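PDB 3U52: phenol hydroxylase component phL from Pseudomonas stutzeri, which probably serves as a non-catalytic structural subunit of a multicomponent phenol hydroxylase, the bacterial monooxygenase that hydroxylates phenol and related aromatic compounds. Local coordinates for residues L123-N137 and T156-I170. Residues are numbered along the deposited sequence; the frame is centred on the assembly and turned at random.
Sequences LVPLRHVELGANMNN and TGMDRLGIGQYLSRI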
ATOM      1  N   LEU D 123      37.498  15.863  13.097  1.00 25.53           N
ATOM      2  CA  LEU D 123      36.201  15.454  12.501  1.00 24.77           C
ATOM      3  C   LEU D 123      35.114  15.222  13.544  1.00 23.68           C
ATOM      4  O   LEU D 123      34.055  15.843  13.498  1.00 24.44           O
ATOM      5  CB  LEU D 123      36.373  14.190  11.626  1.00 24.62           C
ATOM      6  CG  LEU D 123      35.091  13.746  10.879  1.00 25.18           C
ATOM      7  CD1 LEU D 123      34.653  14.858   9.928  1.00 25.04           C
ATOM      8  CD2 LEU D 123      35.331  12.466  10.131  1.00 26.27           C
ATOM      9  N   VAL D 124      35.362  14.344  14.498  1.00 22.81           N
ATOM     10  CA  VAL D 124      34.299  13.957  15.415  1.00 23.59           C
ATOM     11  C   VAL D 124      33.667  15.124  16.214  1.00 25.07           C
ATOM     12  O   VAL D 124      32.446  15.099  16.418  1.00 26.47           O
ATOM     13  CB  VAL D 124      34.687  12.699  16.280  1.00 23.42           C
ATOM     14  CG1 VAL D 124      33.640  12.397  17.316  1.00 21.70           C
ATOM     15  CG2 VAL D 124      34.909  11.472  15.342  1.00 22.56           C
ATOM     16  N   PRO D 125      34.466  16.145  16.670  1.00 24.53           N
ATOM     17  CA  PRO D 125      33.787  17.187  17.469  1.00 23.66           C
ATOM     18  C   PRO D 125      32.743  18.036  16.716  1.00 23.43           C
ATOM     19  O   PRO D 125      31.925  18.705  17.346  1.00 23.59           O
ATOM     20  CB  PRO D 125      34.944  18.033  18.046  1.00 23.69           C
ATOM     21  CG  PRO D 125      36.185  17.113  17.960  1.00 23.68           C
ATOM     22  CD  PRO D 125      35.920  16.336  16.648  1.00 24.88           C
ATOM     23  N   LEU D 126      32.734  17.966  15.390  1.00 22.61           N
ATOM     24  CA  LEU D 126      31.647  18.496  14.606  1.00 21.79           C
ATOM     25  C   LEU D 126      30.253  17.980  15.012  1.00 22.08           C
ATOM     26  O   LEU D 126      29.279  18.641  14.701  1.00 21.55           O
ATOM     27  CB  LEU D 126      31.866  18.230  13.104  1.00 22.94           C
ATOM     28  CG  LEU D 126      33.108  18.848  12.434  1.00 25.18           C
ATOM     29  CD1 LEU D 126      33.090  18.533  10.928  1.00 28.97           C
ATOM     30  CD2 LEU D 126      33.080  20.335  12.639  1.00 28.41           C
ATOM     31  N   ARG D 127      30.140  16.825  15.688  1.00 21.53           N
ATOM     32  CA  ARG D 127      28.826  16.450  16.231  1.00 22.38           C
ATOM     33  C   ARG D 127      28.233  17.494  17.153  1.00 22.03           C
ATOM     34  O   ARG D 127      27.011  17.567  17.306  1.00 20.62           O
ATOM     35  CB  ARG D 127      28.859  15.123  16.984  1.00 22.11           C
ATOM     36  CG  ARG D 127      29.868  15.009  18.108  1.00 22.51           C
ATOM     37  CD  ARG D 127      29.813  13.631  18.738  1.00 26.59           C
ATOM     38  NE  ARG D 127      30.703  13.612  19.884  1.00 30.78           N
ATOM     39  CZ  ARG D 127      30.377  13.216  21.113  1.00 32.27           C
ATOM     40  NH1 ARG D 127      29.180  12.701  21.374  1.00 29.95           N
ATOM     41  NH2 ARG D 127      31.299  13.272  22.069  1.00 28.82           N
ATOM     42  N   HIS D 128      29.099  18.270  17.824  1.00 22.10           N
ATOM     43  CA  HIS D 128      28.614  19.303  18.759  1.00 21.50           C
ATOM     44  C   HIS D 128      28.048  20.512  18.005  1.00 21.25           C
ATOM     45  O   HIS D 128      27.083  21.189  18.413  1.00 22.24           O
ATOM     46  CB  HIS D 128      29.758  19.696  19.704  1.00 20.40           C
ATOM     47  CG  HIS D 128      30.356  18.542  20.452  1.00 19.06           C
ATOM     48  ND1 HIS D 128      29.650  17.785  21.366  1.00 18.68           N
ATOM     49  CD2 HIS D 128      31.604  18.017  20.418  1.00 15.09           C
ATOM     50  CE1 HIS D 128      30.448  16.867  21.881  1.00 18.52           C
ATOM     51  NE2 HIS D 128      31.637  16.992  21.318  1.00 18.25           N
ATOM     52  N   VAL D 129      28.602  20.745  16.839  1.00 20.34           N
ATOM     53  CA  VAL D 129      28.136  21.794  15.948  1.00 20.89           C
ATOM     54  C   VAL D 129      26.776  21.368  15.382  1.00 21.79           C
ATOM     55  O   VAL D 129      25.831  22.171  15.325  1.00 21.08           O
ATOM     56  CB  VAL D 129      29.180  22.035  14.828  1.00 20.28           C
ATOM     57  CG1 VAL D 129      28.691  23.063  13.774  1.00 22.45           C
ATOM     58  CG2 VAL D 129      30.514  22.485  15.467  1.00 21.31           C
ATOM     59  N   GLU D 130      26.674  20.086  14.983  1.00 22.76           N
ATOM     60  CA  GLU D 130      25.387  19.511  14.511  1.00 22.21           C
ATOM     61  C   GLU D 130      24.307  19.672  15.584  1.00 22.34           C
ATOM     62  O   GLU D 130      23.129  19.997  15.289  1.00 22.98           O
ATOM     63  CB  GLU D 130      25.598  18.021  14.150  1.00 21.27           C
ATOM     64  CG  GLU D 130      26.459  17.836  12.891  1.00 24.61           C
ATOM     65  CD  GLU D 130      25.972  18.652  11.676  1.00 34.90           C
ATOM     66  OE1 GLU D 130      24.759  18.586  11.381  1.00 38.93           O
ATOM     67  OE2 GLU D 130      26.766  19.392  11.008  1.00 37.64           O
ATOM     68  N   LEU D 131      24.694  19.427  16.834  1.00 22.59           N
ATOM     69  CA  LEU D 131      23.755  19.537  17.937  1.00 23.71           C
ATOM     70  C   LEU D 131      23.264  20.967  18.002  1.00 24.18           C
ATOM     71  O   LEU D 131      22.062  21.189  17.999  1.00 25.62           O
ATOM     72  CB  LEU D 131      24.368  19.141  19.279  1.00 24.27           C
ATOM     73  CG  LEU D 131      23.219  19.169  20.315  1.00 26.47           C
ATOM     74  CD1 LEU D 131      22.162  18.120  20.012  1.00 28.60           C
ATOM     75  CD2 LEU D 131      23.737  18.897  21.635  1.00 28.44           C
ATOM     76  N   GLY D 132      24.184  21.941  18.040  1.00 23.62           N
ATOM     77  CA  GLY D 132      23.805  23.369  17.947  1.00 22.23           C
ATOM     78  C   GLY D 132      22.819  23.639  16.818  1.00 22.52           C
ATOM     79  O   GLY D 132      21.809  24.336  17.030  1.00 21.16           O
ATOM     80  N   ALA D 133      23.102  23.098  15.619  1.00 21.31           N
ATOM     81  CA  ALA D 133      22.243  23.300  14.424  1.00 21.48           C
ATOM     82  C   ALA D 133      20.885  22.600  14.559  1.00 20.82           C
ATOM     83  O   ALA D 133      19.874  23.140  14.137  1.00 22.56           O
ATOM     84  CB  ALA D 133      22.937  22.815  13.152  1.00 21.63           C
ATOM     85  N   ASN D 134      20.861  21.403  15.137  1.00 21.02           N
ATOM     86  CA  ASN D 134      19.583  20.803  15.541  1.00 21.35           C
ATOM     87  C   ASN D 134      18.781  21.764  16.442  1.00 20.55           C
ATOM     88  O   ASN D 134      17.606  22.021  16.184  1.00 20.29           O
ATOM     89  CB  ASN D 134      19.813  19.436  16.225  1.00 20.90           C
ATOM     90  CG  ASN D 134      18.613  18.925  16.974  1.00 23.92           C
ATOM     91  OD1 ASN D 134      18.565  19.015  18.202  1.00 24.89           O
ATOM     92  ND2 ASN D 134      17.634  18.354  16.248  1.00 24.40           N
ATOM     93  N   MET D 135      19.418  22.310  17.484  1.00 21.00           N
ATOM     94  CA  MET D 135      18.696  23.165  18.437  1.00 21.73           C
ATOM     95  C   MET D 135      18.201  24.468  17.768  1.00 21.46           C
ATOM     96  O   MET D 135      17.048  24.909  17.998  1.00 22.36           O
ATOM     97  CB  MET D 135      19.543  23.459  19.676  1.00 21.32           C
ATOM     98  CG  MET D 135      19.928  22.218  20.487  1.00 27.80           C
ATOM     99  SD  MET D 135      20.991  22.752  21.822  1.00 32.58           S
ATOM    100  CE  MET D 135      19.780  23.664  22.811  1.00 27.51           C
ATOM    101  N   ASN D 136      19.042  25.059  16.915  1.00 20.07           N
ATOM    102  CA  ASN D 136      18.664  26.310  16.216  1.00 18.99           C
ATOM    103  C   ASN D 136      17.505  26.137  15.254  1.00 19.06           C
ATOM    104  O   ASN D 136      16.632  26.987  15.157  1.00 17.66           O
ATOM    105  CB  ASN D 136      19.861  26.893  15.481  1.00 18.77           C
ATOM    106  CG  ASN D 136      20.922  27.413  16.429  1.00 20.96           C
ATOM    107  OD1 ASN D 136      22.116  27.495  16.092  1.00 22.76           O
ATOM    108  ND2 ASN D 136      20.494  27.745  17.636  1.00 18.72           N
ATOM    109  N   ASN D 137      17.481  24.994  14.567  1.00 18.55           N
ATOM    110  CA  ASN D 137      16.380  24.689  13.661  1.00 18.31           C
ATOM    111  C   ASN D 137      15.108  24.281  14.361  1.00 18.18           C
ATOM    112  O   ASN D 137      14.040  24.571  13.826  1.00 19.13           O
ATOM    113  CB  ASN D 137      16.840  23.625  12.621  1.00 17.29           C
ATOM    114  CG  ASN D 137      17.787  24.237  11.581  1.00 17.77           C
ATOM    115  OD1 ASN D 137      19.001  23.889  11.474  1.00 21.05           O
ATOM    116  ND2 ASN D 137      17.240  25.150  10.811  1.00 17.22           N
ATOM    117  N   THR D 156      15.293  19.772   8.464  1.00 20.01           N
ATOM    118  CA  THR D 156      16.738  20.021   8.517  1.00 19.71           C
ATOM    119  C   THR D 156      17.321  19.803   9.941  1.00 19.47           C
ATOM    120  O   THR D 156      18.420  19.246  10.081  1.00 19.14           O
ATOM    121  CB  THR D 156      17.134  21.364   7.799  1.00 19.04           C
ATOM    122  OG1 THR D 156      18.478  21.252   7.265  1.00 21.24           O
ATOM    123  CG2 THR D 156      17.076  22.511   8.720  1.00 20.77           C
ATOM    124  N   GLY D 157      16.589  20.192  10.983  1.00 18.40           N
ATOM    125  CA  GLY D 157      17.050  19.955  12.369  1.00 18.56           C
ATOM    126  C   GLY D 157      17.147  18.474  12.700  1.00 20.41           C
ATOM    127  O   GLY D 157      18.075  18.036  13.392  1.00 20.93           O
ATOM    128  N   MET D 158      16.191  17.687  12.214  1.00 19.45           N
ATOM    129  CA  MET D 158      16.266  16.244  12.388  1.00 21.03           C
ATOM    130  C   MET D 158      17.425  15.617  11.578  1.00 19.23           C
ATOM    131  O   MET D 158      18.109  14.746  12.086  1.00 19.09           O
ATOM    132  CB  MET D 158      14.900  15.578  12.111  1.00 20.92           C
ATOM    133  CG  MET D 158      13.768  15.977  13.135  1.00 28.58           C
ATOM    134  SD  MET D 158      14.335  16.249  14.867  1.00 38.83           S
ATOM    135  CE  MET D 158      14.352  18.086  15.021  1.00 44.67           C
ATOM    136  N   ASP D 159      17.680  16.110  10.371  1.00 19.51           N
ATOM    137  CA  ASP D 159      18.868  15.713   9.580  1.00 19.26           C
ATOM    138  C   ASP D 159      20.159  16.005  10.356  1.00 20.22           C
ATOM    139  O   ASP D 159      21.069  15.206  10.345  1.00 19.65           O
ATOM    140  CB  ASP D 159      18.929  16.541   8.310  1.00 19.27           C
ATOM    141  CG  ASP D 159      17.799  16.223   7.325  1.00 20.35           C
ATOM    142  OD1 ASP D 159      17.179  15.147   7.447  1.00 19.93           O
ATOM    143  OD2 ASP D 159      17.528  17.069   6.436  1.00 20.46           O
ATOM    144  N   ARG D 160      20.225  17.160  11.033  1.00 21.41           N
ATOM    145  CA  ARG D 160      21.454  17.543  11.780  1.00 21.38           C
ATOM    146  C   ARG D 160      21.707  16.583  12.922  1.00 21.27           C
ATOM    147  O   ARG D 160      22.854  16.235  13.176  1.00 22.12           O
ATOM    148  CB  ARG D 160      21.435  19.010  12.312  1.00 21.81           C
ATOM    149  CG  ARG D 160      21.036  20.080  11.336  1.00 24.12           C
ATOM    150  CD  ARG D 160      21.813  20.009  10.000  1.00 27.63           C
ATOM    151  NE  ARG D 160      23.204  20.440  10.114  1.00 31.63           N
ATOM    152  CZ  ARG D 160      23.642  21.682   9.906  1.00 32.18           C
ATOM    153  NH1 ARG D 160      22.804  22.652   9.528  1.00 29.90           N
ATOM    154  NH2 ARG D 160      24.934  21.946  10.069  1.00 33.05           N
ATOM    155  N   LEU D 161      20.656  16.163  13.609  1.00 21.42           N
ATOM    156  CA  LEU D 161      20.777  15.154  14.648  1.00 21.92           C
ATOM    157  C   LEU D 161      21.254  13.810  14.062  1.00 21.46           C
ATOM    158  O   LEU D 161      22.136  13.199  14.624  1.00 20.71           O
ATOM    159  CB  LEU D 161      19.442  14.947  15.333  1.00 22.06           C
ATOM    160  CG  LEU D 161      19.414  13.813  16.340  1.00 26.70           C
ATOM    161  CD1 LEU D 161      20.376  14.186  17.522  1.00 26.21           C
ATOM    162  CD2 LEU D 161      17.974  13.491  16.806  1.00 26.65           C
ATOM    163  N   GLY D 162      20.658  13.378  12.948  1.00 19.84           N
ATOM    164  CA  GLY D 162      21.132  12.203  12.180  1.00 20.05           C
ATOM    165  C   GLY D 162      22.597  12.311  11.782  1.00 20.12           C
ATOM    166  O   GLY D 162      23.353  11.386  11.982  1.00 19.91           O
ATOM    167  N   ILE D 163      23.013  13.454  11.245  1.00 20.54           N
ATOM    168  CA  ILE D 163      24.435  13.648  10.906  1.00 21.10           C
ATOM    169  C   ILE D 163      25.372  13.553  12.139  1.00 20.82           C
ATOM    170  O   ILE D 163      26.421  12.909  12.103  1.00 21.54           O
ATOM    171  CB  ILE D 163      24.646  14.954  10.127  1.00 22.49           C
ATOM    172  CG1 ILE D 163      24.056  14.799   8.724  1.00 22.37           C
ATOM    173  CG2 ILE D 163      26.140  15.303  10.021  1.00 20.60           C
ATOM    174  CD1 ILE D 163      23.774  16.087   8.090  1.00 23.33           C
ATOM    175  N   GLY D 164      24.963  14.160  13.230  1.00 21.04           N
ATOM    176  CA  GLY D 164      25.701  14.106  14.495  1.00 21.40           C
ATOM    177  C   GLY D 164      25.818  12.700  14.987  1.00 21.15           C
ATOM    178  O   GLY D 164      26.903  12.289  15.468  1.00 20.55           O
ATOM    179  N   GLN D 165      24.748  11.912  14.797  1.00 20.43           N
ATOM    180  CA  GLN D 165      24.801  10.463  15.137  1.00 19.95           C
ATOM    181  C   GLN D 165      25.789   9.651  14.293  1.00 20.28           C
ATOM    182  O   GLN D 165      26.579   8.903  14.838  1.00 20.37           O
ATOM    183  CB  GLN D 165      23.389   9.818  15.187  1.00 20.59           C
ATOM    184  CG  GLN D 165      22.571  10.380  16.352  1.00 19.58           C
ATOM    185  CD  GLN D 165      21.137   9.964  16.348  1.00 22.68           C
ATOM    186  OE1 GLN D 165      20.483   9.990  17.368  1.00 26.16           O
ATOM    187  NE2 GLN D 165      20.634   9.593  15.196  1.00 23.16           N
ATOM    188  N   TYR D 166      25.782   9.822  12.978  1.00 21.17           N
ATOM    189  CA  TYR D 166      26.848   9.242  12.136  1.00 21.63           C
ATOM    190  C   TYR D 166      28.284   9.587  12.579  1.00 22.61           C
ATOM    191  O   TYR D 166      29.135   8.691  12.629  1.00 24.08           O
ATOM    192  CB  TYR D 166      26.668   9.654  10.679  1.00 21.47           C
ATOM    193  CG  TYR D 166      25.541   8.885  10.038  1.00 23.58           C
ATOM    194  CD1 TYR D 166      24.634   9.506   9.190  1.00 26.79           C
ATOM    195  CD2 TYR D 166      25.402   7.524  10.272  1.00 26.14           C
ATOM    196  CE1 TYR D 166      23.577   8.777   8.603  1.00 28.77           C
ATOM    197  CE2 TYR D 166      24.353   6.781   9.696  1.00 29.16           C
ATOM    198  CZ  TYR D 166      23.451   7.414   8.877  1.00 27.41           C
ATOM    199  OH  TYR D 166      22.433   6.689   8.299  1.00 29.84           O
ATOM    200  N   LEU D 167      28.539  10.864  12.885  1.00 21.62           N
ATOM    201  CA  LEU D 167      29.884  11.313  13.329  1.00 21.85           C
ATOM    202  C   LEU D 167      30.240  10.637  14.663  1.00 22.06           C
ATOM    203  O   LEU D 167      31.353  10.132  14.839  1.00 22.60           O
ATOM    204  CB  LEU D 167      29.958  12.854  13.420  1.00 20.94           C
ATOM    205  CG  LEU D 167      29.953  13.715  12.154  1.00 22.39           C
ATOM    206  CD1 LEU D 167      29.594  15.182  12.481  1.00 19.74           C
ATOM    207  CD2 LEU D 167      31.268  13.616  11.377  1.00 23.36           C
ATOM    208  N   SER D 168      29.292  10.602  15.594  1.00 21.31           N
ATOM    209  CA  SER D 168      29.405   9.781  16.797  1.00 22.44           C
ATOM    210  C   SER D 168      29.814   8.322  16.558  1.00 23.87           C
ATOM    211  O   SER D 168      30.669   7.755  17.272  1.00 23.79           O
ATOM    212  CB  SER D 168      28.096   9.800  17.551  1.00 21.78           C
ATOM    213  OG  SER D 168      27.781  11.128  17.893  1.00 23.56           O
ATOM    214  N   ARG D 169      29.171   7.680  15.582  1.00 24.53           N
ATOM    215  CA  ARG D 169      29.436   6.282  15.317  1.00 25.27           C
ATOM    216  C   ARG D 169      30.819   6.014  14.760  1.00 24.58           C
ATOM    217  O   ARG D 169      31.383   4.946  14.962  1.00 23.54           O
ATOM    218  CB  ARG D 169      28.394   5.742  14.348  1.00 26.01           C
ATOM    219  CG  ARG D 169      27.081   5.444  15.063  1.00 31.18           C
ATOM    220  CD  ARG D 169      26.543   4.216  14.420  1.00 38.28           C
ATOM    221  NE  ARG D 169      25.414   4.587  13.643  1.00 36.76           N
ATOM    222  CZ  ARG D 169      24.933   3.929  12.599  1.00 37.06           C
ATOM    223  NH1 ARG D 169      25.527   2.844  12.088  1.00 33.69           N
ATOM    224  NH2 ARG D 169      23.846   4.428  12.051  1.00 32.67           N
ATOM    225  N   ILE D 170      31.363   6.968  14.045  1.00 24.83           N
ATOM    226  CA  ILE D 170      32.753   6.856  13.611  1.00 25.84           C
ATOM    227  C   ILE D 170      33.642   6.701  14.848  1.00 26.16           C
ATOM    228  O   ILE D 170      34.528   5.838  14.893  1.00 27.52           O
ATOM    229  CB  ILE D 170      33.169   8.112  12.836  1.00 25.80           C
ATOM    230  CG1 ILE D 170      32.443   8.146  11.477  1.00 25.76           C
ATOM    231  CG2 ILE D 170      34.688   8.171  12.721  1.00 26.52           C
ATOM    232  CD1 ILE D 170      32.822   9.306  10.614  1.00 21.80           C
TER
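Glu130 is the knob of this helix pair, seated in a hollow lined by Arg160, Ile163, Gly164 and Leu167. Its floor is Gly164, whose CA lies 3.9 Å from Glu130 CB, while Ile163 CG2 walls the carboxylate at 3.7 Å from Glu130 CD. A bend in the Glu130 chain (chi2 -52°) turns the carboxylate to meet the Arg160 side chain, which crosses it at about a right angle. The grip is side-on: Arg160 NE reaches Glu130 OE1 at 2.7 Å and Arg160 NH2 reaches Glu130 OE2 at 3.3 Å, both on the syn side. The two planes lie 38° apart. Ala133 presses its CB onto one face of that guanidinium, 3.5 Å from Arg160 CZ. Asp223 takes NH1 and Tyr227, a residue of the xenon pocket, bonds OE2, tying this buried ion pair to helix 211-240.

Such fitting illustrates antiparallel packing within a helical bundle, consistent with the ferritin-like fold of this hydroxylase family: the axes approach to 7.8 Å at 163°, with glycines at two of the nearest backbone pairings. At Gly157, Asn137 CB settles against the bare CA, and Asn134 sends its amide across, CG anti to the backbone N. Asn134 ND2 bonds Gly157 O at 2.9 Å from above the carbonyl plane, on the face opposite Leu161 N; a polar side chain of another protein's chain also engages ND2.

Leu167 is the answering bump from helix 147-175. It forks into the turn at 123-126, CD1 against the backbone of Leu126 and Arg127, CD2 3.9 Å from Leu123 CG, the two leucines crossing nearly at right angles. Beyond it, Ile170 CD1 meets Leu123 CD2.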